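Local coordinates for choline dehydrogenase and related flavoproteins (Aspergillus oryzae, PDB 3Q9T), which oxidises formate, using 8-formyl-FAD as cofactor, and belongs to the glucose-methanol-choline oxidoreductase family, at residues G309-L314 and R504-F509; D395-F400 and T418-L423; W406-P411 and E484-M489. One frame throughout, in Å; residues are numbered along the deposited sequence.

Contact 1: G309-L314 and R504-F509. With FAY ([(2R,3S,4R,5R)-5-(6-amino-9H-purin-9-yl)-3,4-dihydroxytetrahydrofuran-2-yl]methyl (2R,3S,4S)-5-(8-formyl-7-methyl-2,4-dioxo-3,4-dihydrobenzo[g]pteridin-10(2H)-yl)-2,3,4-trihydroxypentyl dihydrogen diphosphate), chain D.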
loop_
_atom_site.group_PDB
_atom_site.type_symbol
_atom_site.label_atom_id
_atom_site.label_comp_id
_atom_site.label_asym_id
_atom_site.label_seq_id
_atom_site.Cartn_x
_atom_site.Cartn_y
_atom_site.Cartn_z
ATOM N N GLY A 309 5.294 4.621 14.030
ATOM C CA GLY A 309 5.480 6.039 14.234
ATOM C C GLY A 309 4.453 6.755 13.384
ATOM O O GLY A 309 4.220 6.353 12.247
ATOM N N VAL A 310 3.801 7.773 13.944
ATOM C CA VAL A 310 3.054 8.714 13.119
ATOM C C VAL A 310 3.696 10.098 13.200
ATOM O O VAL A 310 3.455 10.850 14.137
ATOM C CB VAL A 310 1.550 8.782 13.488
ATOM C CG1 VAL A 310 0.859 9.913 12.716
ATOM C CG2 VAL A 310 0.879 7.446 13.212
ATOM N N PRO A 311 4.541 10.430 12.221
ATOM C CA PRO A 311 5.120 11.773 12.246
ATOM C C PRO A 311 4.125 12.798 11.730
ATOM O O PRO A 311 3.213 12.457 10.976
ATOM C CB PRO A 311 6.297 11.672 11.264
ATOM C CG PRO A 311 6.436 10.208 10.924
ATOM C CD PRO A 311 5.093 9.604 11.140
ATOM N N PHE A 312 4.310 14.048 12.127
ATOM C CA PHE A 312 3.519 15.136 11.586
ATOM C C PHE A 312 4.346 16.415 11.524
ATOM O O PHE A 312 5.226 16.641 12.361
ATOM C CB PHE A 312 2.224 15.324 12.392
ATOM C CG PHE A 312 2.425 15.869 13.774
ATOM C CD1 PHE A 312 2.586 17.230 13.982
ATOM C CD2 PHE A 312 2.423 15.021 14.878
ATOM C CE1 PHE A 312 2.750 17.735 15.270
ATOM C CE2 PHE A 312 2.587 15.524 16.162
ATOM C CZ PHE A 312 2.748 16.890 16.357
ATOM N N VAL A 313 4.077 17.234 10.515
ATOM C CA VAL A 313 4.837 18.467 10.300
ATOM C C VAL A 313 4.036 19.735 10.634
ATOM O O VAL A 313 2.875 19.874 10.248
ATOM C CB VAL A 313 5.309 18.576 8.847
ATOM C CG1 VAL A 313 5.853 19.990 8.558
ATOM C CG2 VAL A 313 6.356 17.495 8.537
ATOM N N LEU A 314 4.664 20.652 11.365
ATOM C CA LEU A 314 4.123 21.988 11.532
ATOM C C LEU A 314 4.994 23.010 10.812
ATOM O O LEU A 314 6.215 22.974 10.903
ATOM C CB LEU A 314 4.051 22.369 13.011
ATOM C CG LEU A 314 3.245 21.446 13.911
ATOM C CD1 LEU A 314 3.228 22.009 15.340
ATOM C CD2 LEU A 314 1.842 21.303 13.337
ATOM N N ARG A 504 -1.115 7.136 7.878
ATOM C CA ARG A 504 0.012 8.049 7.943
ATOM C C ARG A 504 1.190 7.495 8.724
ATOM O O ARG A 504 2.255 8.130 8.796
ATOM C CB ARG A 504 -0.427 9.336 8.612
ATOM C CG ARG A 504 -1.184 10.259 7.726
ATOM C CD ARG A 504 -0.613 11.631 7.921
ATOM N NE ARG A 504 -1.604 12.482 8.515
ATOM C CZ ARG A 504 -1.388 13.729 8.902
ATOM N NH1 ARG A 504 -0.179 14.268 8.802
ATOM N NH2 ARG A 504 -2.397 14.420 9.415
ATOM N N CYS A 505 0.995 6.338 9.342
ATOM C CA CYS A 505 2.035 5.774 10.185
ATOM C C CYS A 505 3.138 5.180 9.313
ATOM O O CYS A 505 2.928 4.918 8.129
ATOM C CB CYS A 505 1.454 4.691 11.091
ATOM S SG CYS A 505 1.085 3.152 10.220
ATOM N N GLN A 506 4.309 4.974 9.910
ATOM C CA GLN A 506 5.422 4.313 9.232
ATOM C C GLN A 506 6.232 3.605 10.289
ATOM O O GLN A 506 5.994 3.791 11.484
ATOM C CB GLN A 506 6.332 5.334 8.520
ATOM C CG GLN A 506 6.920 6.364 9.461
ATOM C CD GLN A 506 7.948 7.243 8.795
ATOM O OE1 GLN A 506 7.609 8.179 8.051
ATOM N NE2 GLN A 506 9.223 6.937 9.033
ATOM N N THR A 507 7.201 2.808 9.853
ATOM C CA THR A 507 8.199 2.258 10.763
ATOM C C THR A 507 8.979 3.391 11.413
ATOM O O THR A 507 9.309 4.378 10.755
ATOM C CB THR A 507 9.200 1.344 10.016
ATOM O OG1 THR A 507 10.181 0.858 10.940
ATOM C CG2 THR A 507 9.912 2.114 8.895
ATOM N N ALA A 508 9.280 3.264 12.702
ATOM C CA ALA A 508 10.200 4.212 13.327
ATOM C C ALA A 508 11.647 3.731 13.143
ATOM O O ALA A 508 12.563 4.268 13.747
ATOM C CB ALA A 508 9.861 4.400 14.801
ATOM N N PHE A 509 11.824 2.708 12.304
ATOM C CA PHE A 509 13.143 2.159 11.932
ATOM C C PHE A 509 13.810 1.282 13.006
ATOM O O PHE A 509 15.032 1.164 13.024
ATOM C CB PHE A 509 14.105 3.267 11.471
ATOM C CG PHE A 509 13.551 4.136 10.357
ATOM C CD1 PHE A 509 13.393 3.630 9.074
ATOM C CD2 PHE A 509 13.200 5.454 10.594
ATOM C CE1 PHE A 509 12.890 4.418 8.042
ATOM C CE2 PHE A 509 12.697 6.249 9.566
ATOM C CZ PHE A 509 12.552 5.731 8.290
HETATM P P FAY D . 22.039 -4.652 12.992
HETATM N N1 FAY D . 18.465 3.422 16.029
HETATM C C2 FAY D . 18.890 4.383 16.944
HETATM O O2 FAY D . 19.330 4.042 18.035
HETATM N N3 FAY D . 19.265 5.630 16.492
HETATM C C4 FAY D . 18.704 6.107 15.333
HETATM O O4 FAY D . 18.402 7.315 15.297
HETATM N N5 FAY D . 17.709 5.597 13.225
HETATM C C6 FAY D . 17.248 5.161 10.963
HETATM C C7 FAY D . 17.171 4.300 9.882
HETATM C C8 FAY D . 17.412 2.936 10.071
HETATM O O8 FAY D . 17.911 0.928 8.970
HETATM C C9 FAY D . 17.848 2.478 11.321
HETATM P PA FAY D . 22.510 -3.961 10.288
HETATM C "C1'" FAY D . 18.467 1.384 13.978
HETATM C C10 FAY D . 18.116 3.792 14.752
HETATM N N10 FAY D . 18.077 2.843 13.726
HETATM N N1A FAY D . 24.736 -10.848 2.090
HETATM O O1A FAY D . 21.561 -3.626 9.186
HETATM C C1B FAY D . 24.551 -6.990 5.647
HETATM O O1P FAY D . 23.477 -5.011 13.279
HETATM C "C2'" FAY D . 19.998 1.177 13.915
HETATM O "O2'" FAY D . 20.464 1.859 12.805
HETATM C C2A FAY D . 25.789 -10.090 2.569
HETATM O O2A FAY D . 23.185 -2.770 10.895
HETATM C C2B FAY D . 23.936 -5.612 5.477
HETATM O O2B FAY D . 24.403 -4.929 4.327
HETATM O O2P FAY D . 21.088 -5.606 13.692
HETATM C "C3'" FAY D . 20.655 -0.242 13.953
HETATM O "O3'" FAY D . 21.772 -0.426 13.086
HETATM N N3A FAY D . 25.570 -9.100 3.512
HETATM C C3B FAY D . 24.393 -4.924 6.745
HETATM O O3B FAY D . 25.703 -4.451 6.551
HETATM O O3P FAY D . 21.747 -4.794 11.413
HETATM C "C4'" FAY D . 19.718 -1.401 13.722
HETATM O "O4'" FAY D . 18.617 -1.187 14.601
HETATM C C4A FAY D . 24.312 -8.878 3.973
HETATM C C4B FAY D . 24.474 -6.045 7.752
HETATM O O4B FAY D . 24.433 -7.259 7.021
HETATM C C4X FAY D . 18.120 5.169 14.462
HETATM C "C5'" FAY D . 20.430 -2.749 13.993
HETATM O "O5'" FAY D . 21.661 -3.096 13.342
HETATM C C5A FAY D . 23.241 -9.637 3.510
HETATM C C5B FAY D . 23.342 -5.969 8.756
HETATM O O5B FAY D . 23.647 -4.949 9.675
HETATM C C5X FAY D . 17.467 4.661 12.243
HETATM C C6A FAY D . 23.450 -10.629 2.554
HETATM N N6A FAY D . 22.407 -11.292 2.035
HETATM N N7A FAY D . 22.126 -9.209 4.136
HETATM C C7M FAY D . 16.643 4.844 8.576
HETATM C C8A FAY D . 22.453 -8.214 4.987
HETATM C C8M FAY D . 17.707 2.118 8.872
HETATM C C9A FAY D . 17.834 3.319 12.433
HETATM N N9A FAY D . 23.796 -7.996 4.891
HETATM O O HOH W 1 2.303 12.237 8.535
#
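Gly-309 and Gln-506 form an antiparallel hydrogen-bonded pair, a buried beta bridge that attaches the short strand 506-507, just past helix 494-504, to strand 308-316. The two backbone bonds run from Gly-309 N to Gln-506 O, 2.8 Å, and from Gln-506 N to Gly-309 O, 2.7 Å. The pairing is brief: the end-to-end directions lie 126° apart, well short of antiparallel, and no second bridge follows. Beside it, Val-310 sets CG2 next to its own backbone N (chi1 173° for CG1), which brings that methyl 3.5 Å from Cys-505 CB. Pro-311 CG packs obliquely on the amide of Gln-506, 3.7 Å from OE1. The rotation of that amide is fixed by a bond from NE2 to Thr-507 O, 3.1 Å, in the amide plane to within 4°, and NE2 is also hydrogen-bonded to Ala-403 O. Farther back, one water donates to Pro-311 O and accepts from Arg-504 NH1, joining strand to helix end. Beyond the bridge Thr-507 OG1 accepts from Phe-509 N in an ST turn. The Phe-509 ring lies between Thr-507 O over one face and the flavin methyl C7M over the other, 3.5 Å from CD1, so the arrangement belongs to the wall of the flavin pocket.

Contact 2: D395-F400 and T418-L423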
loop_
_atom_site.group_PDB
_atom_site.type_symbol
_atom_site.label_atom_id
_atom_site.label_comp_id
_atom_site.label_asym_id
_atom_site.label_seq_id
_atom_site.Cartn_x
_atom_site.Cartn_y
_atom_site.Cartn_z
ATOM N N ASP A 395 10.308 12.727 19.120
ATOM C CA ASP A 395 11.447 13.365 18.495
ATOM C C ASP A 395 11.032 14.650 17.837
ATOM O O ASP A 395 10.164 14.660 16.961
ATOM C CB ASP A 395 12.090 12.437 17.458
ATOM C CG ASP A 395 12.465 11.101 18.052
ATOM O OD1 ASP A 395 13.095 11.092 19.146
ATOM O OD2 ASP A 395 12.100 10.068 17.444
ATOM N N PHE A 396 11.671 15.736 18.254
ATOM C CA PHE A 396 11.386 17.038 17.696
ATOM C C PHE A 396 12.449 17.441 16.700
ATOM O O PHE A 396 13.407 18.120 17.049
ATOM C CB PHE A 396 11.256 18.051 18.823
ATOM C CG PHE A 396 10.201 17.678 19.820
ATOM C CD1 PHE A 396 8.870 17.959 19.568
ATOM C CD2 PHE A 396 10.537 17.015 20.987
ATOM C CE1 PHE A 396 7.887 17.595 20.467
ATOM C CE2 PHE A 396 9.557 16.647 21.896
ATOM C CZ PHE A 396 8.233 16.936 21.638
ATOM N N VAL A 397 12.277 17.010 15.454
ATOM C CA VAL A 397 13.263 17.265 14.408
ATOM C C VAL A 397 13.053 18.690 13.923
ATOM O O VAL A 397 11.942 19.062 13.561
ATOM C CB VAL A 397 13.103 16.278 13.236
ATOM C CG1 VAL A 397 14.156 16.515 12.181
ATOM C CG2 VAL A 397 13.174 14.855 13.743
ATOM N N CYS A 398 14.110 19.494 13.938
ATOM C CA CYS A 398 13.963 20.925 13.666
ATOM C C CYS A 398 14.089 21.286 12.200
ATOM O O CYS A 398 14.787 22.238 11.852
ATOM C CB CYS A 398 14.942 21.766 14.510
ATOM S SG CYS A 398 16.666 21.318 14.330
ATOM N N MET A 399 13.413 20.524 11.345
ATOM C CA MET A 399 13.205 20.919 9.951
ATOM C C MET A 399 12.270 19.910 9.299
ATOM O O MET A 399 11.959 18.880 9.899
ATOM C CB MET A 399 14.532 21.047 9.180
ATOM C CG MET A 399 15.063 19.779 8.548
ATOM S SD MET A 399 16.531 20.028 7.495
ATOM C CE MET A 399 16.240 21.644 6.875
ATOM N N PHE A 400 11.795 20.199 8.094
ATOM C CA PHE A 400 11.005 19.202 7.387
ATOM C C PHE A 400 11.877 17.979 7.139
ATOM O O PHE A 400 12.984 18.112 6.631
ATOM C CB PHE A 400 10.496 19.726 6.047
ATOM C CG PHE A 400 9.594 18.756 5.335
ATOM C CD1 PHE A 400 8.238 18.733 5.599
ATOM C CD2 PHE A 400 10.107 17.856 4.423
ATOM C CE1 PHE A 400 7.393 17.851 4.949
ATOM C CE2 PHE A 400 9.261 16.958 3.756
ATOM C CZ PHE A 400 7.903 16.959 4.027
ATOM N N THR A 418 9.374 18.752 12.358
ATOM C CA THR A 418 8.829 17.416 12.133
ATOM C C THR A 418 8.803 16.648 13.456
ATOM O O THR A 418 9.854 16.307 13.999
ATOM C CB THR A 418 9.648 16.618 11.093
ATOM O OG1 THR A 418 9.728 17.348 9.861
ATOM C CG2 THR A 418 9.008 15.247 10.835
ATOM N N VAL A 419 7.607 16.398 13.981
ATOM C CA VAL A 419 7.462 15.675 15.240
ATOM C C VAL A 419 7.244 14.201 14.950
ATOM O O VAL A 419 6.273 13.823 14.291
ATOM C CB VAL A 419 6.244 16.171 16.068
ATOM C CG1 VAL A 419 6.076 15.332 17.323
ATOM C CG2 VAL A 419 6.387 17.631 16.422
ATOM N N VAL A 420 8.147 13.359 15.436
ATOM C CA VAL A 420 7.994 11.931 15.249
ATOM C C VAL A 420 7.304 11.335 16.486
ATOM O O VAL A 420 7.886 11.282 17.572
ATOM C CB VAL A 420 9.357 11.251 14.976
ATOM C CG1 VAL A 420 9.158 9.797 14.657
ATOM C CG2 VAL A 420 10.072 11.943 13.819
ATOM N N VAL A 421 6.050 10.929 16.329
ATOM C CA VAL A 421 5.327 10.314 17.438
ATOM C C VAL A 421 5.517 8.795 17.375
ATOM O O VAL A 421 4.891 8.072 16.581
ATOM C CB VAL A 421 3.841 10.749 17.486
ATOM C CG1 VAL A 421 3.188 10.279 18.768
ATOM C CG2 VAL A 421 3.749 12.254 17.412
ATOM N N ASP A 422 6.450 8.335 18.198
ATOM C CA ASP A 422 6.907 6.961 18.182
ATOM C C ASP A 422 6.284 6.193 19.360
ATOM O O ASP A 422 6.614 6.460 20.514
ATOM C CB ASP A 422 8.430 6.990 18.290
ATOM C CG ASP A 422 9.051 5.618 18.343
ATOM O OD1 ASP A 422 8.340 4.636 18.661
ATOM O OD2 ASP A 422 10.276 5.528 18.092
ATOM N N LEU A 423 5.382 5.255 19.070
ATOM C CA LEU A 423 4.764 4.424 20.127
ATOM C C LEU A 423 5.806 3.380 20.514
ATOM O O LEU A 423 6.143 2.462 19.746
ATOM C CB LEU A 423 3.511 3.737 19.615
ATOM C CG LEU A 423 2.359 3.272 20.505
ATOM C CD1 LEU A 423 1.815 1.963 19.938
ATOM C CD2 LEU A 423 2.727 3.117 21.977
HETATM O O HOH W 2 11.627 7.487 17.258
#
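Thr-418 OG1 is gripped twice: it donates to Met-399 O at 2.7 Å and accepts from Gly-401 N. Its chi1 of -56° places OG1 beside the backbone N, directed at the chain leaving the neighbouring strand. The contact is an antiparallel strand pair, 392-397 against 415-423, within the large mixed sheet. Asp-395 with Val-420 and Val-397 with Thr-418 are hydrogen-bonded pairs, and Phe-396 with Val-419 is the non-hydrogen-bonded pair between them. Four backbone bonds support this register, the straightest being Val-420 N to Asp-395 O, 2.8 Å at 168°. At the end of the ladder Val-397 O takes Thr-418 N and, weakly, Met-399 N, and an inverse gamma turn centred on Cys-398 bends the chain away.

The two faces differ. Phe-396 and Val-419 lie side by side, CD1 to CG2 4.0 Å, on the face where Val-419 also meets Leu-471 of helix 454-473. On the other, Val-397 CG2 faces Val-420 CG2 at 4.3 Å, while the Asp-395 side chain crosses Val-420 on the flavin side and is salt-bridged to Arg-553. Asp-395 OD2 and Asp-422 OD2 are 4.9 Å apart, not in contact. Their like charges would probably repel, tempered by Arg-553 and by a water that donates to both, to Asp-395 OD2 at 2.6 Å and to Asp-422 OD2 at 2.5 Å.

Contact 3: W406-P411 and E484-M489; sequences WHFPTP and EYPWEM
Tyr-485 and Phe-408 carry a contact between the loop 406-411 and the segment 484-489, which continues from strand 481-485, and prolines supply much of what the rings touch.

The polar component is small. Tyr-485 OH donates to Pro-409 O, which lies at the ring edge near its plane. The modelled separation of 2.4 Å is very short, so the exact length is doubtful although the pairing fits. CG of Tyr-485 stands opposite the backbone N (chi1 180°), which extends the phenol across to the loop.

Two CH-pi contacts make up the second group. Pro-411 CG sits 3.7 Å from the centroid of the Tyr-485 ring, over its face. Pro-486 CG rests 3.6 Å from the centroid of the Phe-408 ring, only 3° off the normal. Other proline carbons also lie over ring faces: Pro-486 CB is over the Tyr-485 face opposite Pro-411, so the phenol is held between two prolines. The peptide bond before Pro-486 is cis. Its ring also meets Trp-487, CG lying toward the rim of one face.

The third group is aromatic and apolar. The Phe-408 ring and the six-membered ring of Trp-487 meet obliquely, planes at 71°, with CE1 to CH2 3.8 Å. Phe-408 CB reaches Tyr-485 CE2 at 3.9 Å.

The second subunit packs on this contact: Pro-409 meets Trp-487 of the second subunit and Trp-487 meets Pro-409 of that subunit, while His-407 ND1 hydrogen-bonds to Asp-503 of the second subunit. With proline rings on aromatic faces and one hydrogen bond across, the join between the two segments probably rests more on close apolar packing than on charge.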
loop_
_atom_site.group_PDB
_atom_site.type_symbol
_atom_site.label_atom_id
_atom_site.label_comp_id
_atom_site.label_asym_id
_atom_site.label_seq_id
_atom_site.Cartn_x
_atom_site.Cartn_y
_atom_site.Cartn_z
ATOM N N TRP A 406 6.432 10.151 3.998
ATOM C CA TRP A 406 6.674 9.294 2.847
ATOM C C TRP A 406 5.748 9.616 1.676
ATOM O O TRP A 406 6.045 9.263 0.544
ATOM C CB TRP A 406 6.523 7.828 3.248
ATOM C CG TRP A 406 7.604 7.323 4.133
ATOM C CD1 TRP A 406 8.697 8.012 4.587
ATOM C CD2 TRP A 406 7.713 6.005 4.665
ATOM N NE1 TRP A 406 9.472 7.201 5.371
ATOM C CE2 TRP A 406 8.891 5.964 5.436
ATOM C CE3 TRP A 406 6.928 4.852 4.562
ATOM C CZ2 TRP A 406 9.303 4.820 6.101
ATOM C CZ3 TRP A 406 7.338 3.716 5.227
ATOM C CH2 TRP A 406 8.520 3.708 5.982
ATOM N N HIS A 407 4.622 10.279 1.932
ATOM C CA HIS A 407 3.686 10.524 0.829
ATOM C C HIS A 407 3.404 11.976 0.522
ATOM O O HIS A 407 2.620 12.254 -0.370
ATOM C CB HIS A 407 2.375 9.747 1.023
ATOM C CG HIS A 407 2.552 8.265 0.935
ATOM N ND1 HIS A 407 2.593 7.589 -0.266
ATOM C CD2 HIS A 407 2.750 7.332 1.898
ATOM C CE1 HIS A 407 2.778 6.300 -0.037
ATOM N NE2 HIS A 407 2.884 6.118 1.267
ATOM N N PHE A 408 4.047 12.893 1.254
ATOM C CA PHE A 408 3.833 14.331 1.068
ATOM C C PHE A 408 5.035 14.988 0.427
ATOM O O PHE A 408 6.170 14.683 0.770
ATOM C CB PHE A 408 3.545 15.020 2.394
ATOM C CG PHE A 408 2.480 14.338 3.214
ATOM C CD1 PHE A 408 1.415 13.698 2.598
ATOM C CD2 PHE A 408 2.556 14.326 4.608
ATOM C CE1 PHE A 408 0.422 13.074 3.364
ATOM C CE2 PHE A 408 1.583 13.699 5.376
ATOM C CZ PHE A 408 0.511 13.075 4.750
ATOM N N PRO A 409 4.791 15.900 -0.516
ATOM C CA PRO A 409 5.950 16.565 -1.110
ATOM C C PRO A 409 6.670 17.440 -0.087
ATOM O O PRO A 409 6.136 17.768 0.983
ATOM C CB PRO A 409 5.346 17.410 -2.242
ATOM C CG PRO A 409 3.899 17.531 -1.925
ATOM C CD PRO A 409 3.512 16.340 -1.095
ATOM N N THR A 410 7.901 17.800 -0.411
ATOM C CA THR A 410 8.641 18.733 0.415
ATOM C C THR A 410 8.104 20.130 0.170
ATOM O O THR A 410 8.037 20.574 -0.981
ATOM C CB THR A 410 10.124 18.702 0.075
ATOM O OG1 THR A 410 10.633 17.377 0.305
ATOM C CG2 THR A 410 10.872 19.706 0.938
ATOM N N PRO A 411 7.706 20.832 1.243
ATOM C CA PRO A 411 7.191 22.185 1.022
ATOM C C PRO A 411 8.254 23.063 0.359
ATOM O O PRO A 411 9.443 22.878 0.607
ATOM C CB PRO A 411 6.870 22.689 2.439
ATOM C CG PRO A 411 6.770 21.459 3.283
ATOM C CD PRO A 411 7.723 20.465 2.672
ATOM N N GLU A 484 -0.358 23.617 9.990
ATOM C CA GLU A 484 -0.167 22.171 9.911
ATOM C C GLU A 484 0.099 21.819 8.457
ATOM O O GLU A 484 -0.546 22.348 7.563
ATOM C CB GLU A 484 -1.427 21.418 10.361
ATOM C CG GLU A 484 -1.880 21.670 11.800
ATOM C CD GLU A 484 -3.040 20.757 12.215
ATOM O OE1 GLU A 484 -2.883 19.512 12.154
ATOM O OE2 GLU A 484 -4.115 21.286 12.582
ATOM N N TYR A 485 1.046 20.923 8.217
ATOM C CA TYR A 485 1.314 20.471 6.869
ATOM C C TYR A 485 1.072 18.975 6.838
ATOM O O TYR A 485 1.480 18.271 7.755
ATOM C CB TYR A 485 2.750 20.789 6.489
ATOM C CG TYR A 485 3.104 20.343 5.097
ATOM C CD1 TYR A 485 2.789 21.124 3.992
ATOM C CD2 TYR A 485 3.749 19.134 4.885
ATOM C CE1 TYR A 485 3.106 20.708 2.719
ATOM C CE2 TYR A 485 4.074 18.711 3.618
ATOM C CZ TYR A 485 3.754 19.501 2.537
ATOM O OH TYR A 485 4.080 19.062 1.273
ATOM N N PRO A 486 0.401 18.475 5.790
ATOM C CA PRO A 486 -0.136 19.206 4.636
ATOM C C PRO A 486 -1.611 19.577 4.775
ATOM O O PRO A 486 -2.151 20.210 3.870
ATOM C CB PRO A 486 0.009 18.194 3.507
ATOM C CG PRO A 486 -0.261 16.880 4.191
ATOM C CD PRO A 486 0.328 17.018 5.590
ATOM N N TRP A 487 -2.256 19.152 5.853
ATOM C CA TRP A 487 -3.624 19.568 6.167
ATOM C C TRP A 487 -3.776 19.333 7.648
ATOM O O TRP A 487 -2.807 18.963 8.299
ATOM C CB TRP A 487 -4.662 18.756 5.381
ATOM C CG TRP A 487 -4.401 17.288 5.408
ATOM C CD1 TRP A 487 -4.550 16.451 6.472
ATOM C CD2 TRP A 487 -3.942 16.480 4.321
ATOM N NE1 TRP A 487 -4.209 15.171 6.115
ATOM C CE2 TRP A 487 -3.834 15.160 4.801
ATOM C CE3 TRP A 487 -3.608 16.744 2.994
ATOM C CZ2 TRP A 487 -3.399 14.095 3.991
ATOM C CZ3 TRP A 487 -3.181 15.692 2.194
ATOM C CH2 TRP A 487 -3.083 14.383 2.698
ATOM N N GLU A 488 -4.977 19.541 8.179
ATOM C CA GLU A 488 -5.194 19.496 9.617
ATOM C C GLU A 488 -5.316 18.069 10.124
ATOM O O GLU A 488 -5.997 17.244 9.513
ATOM C CB GLU A 488 -6.472 20.247 9.993
ATOM C CG GLU A 488 -6.505 21.700 9.575
ATOM C CD GLU A 488 -7.932 22.194 9.352
ATOM O OE1 GLU A 488 -8.585 22.607 10.344
ATOM O OE2 GLU A 488 -8.401 22.151 8.185
ATOM N N MET A 489 -4.662 17.803 11.252
ATOM C CA MET A 489 -4.789 16.537 11.954
ATOM C C MET A 489 -6.192 16.487 12.552
ATOM O O MET A 489 -6.571 17.361 13.320
ATOM C CB MET A 489 -3.697 16.407 13.037
ATOM C CG MET A 489 -3.665 15.045 13.743
ATOM S SD MET A 489 -3.050 13.709 12.683
ATOM C CE MET A 489 -1.334 14.202 12.595
#

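In the fold
Following the chain from the N terminus, strand 308-316 comes first, and contact 1 closes the longest loop, returning 190 residues later at 504-509; both other contacts fall within that span. Contact 2 closes a short loop from 395-400 to 418-423. Contact 3 starts inside it, at 406-411, and ends beyond it, at 484-489, so contacts 2 and 3 cross. All three reach one mixed sheet, where strand 308-316 pairs with 415-423, 481-485 and 506-507. Phe-400 bridges contacts 2 and 3 by packing on Pro-411 and Tyr-485, and Gln-506 and Thr-507 of contact 1 pack on Trp-406 of contact 3. Together they join flavin-side strands to the subunit interface.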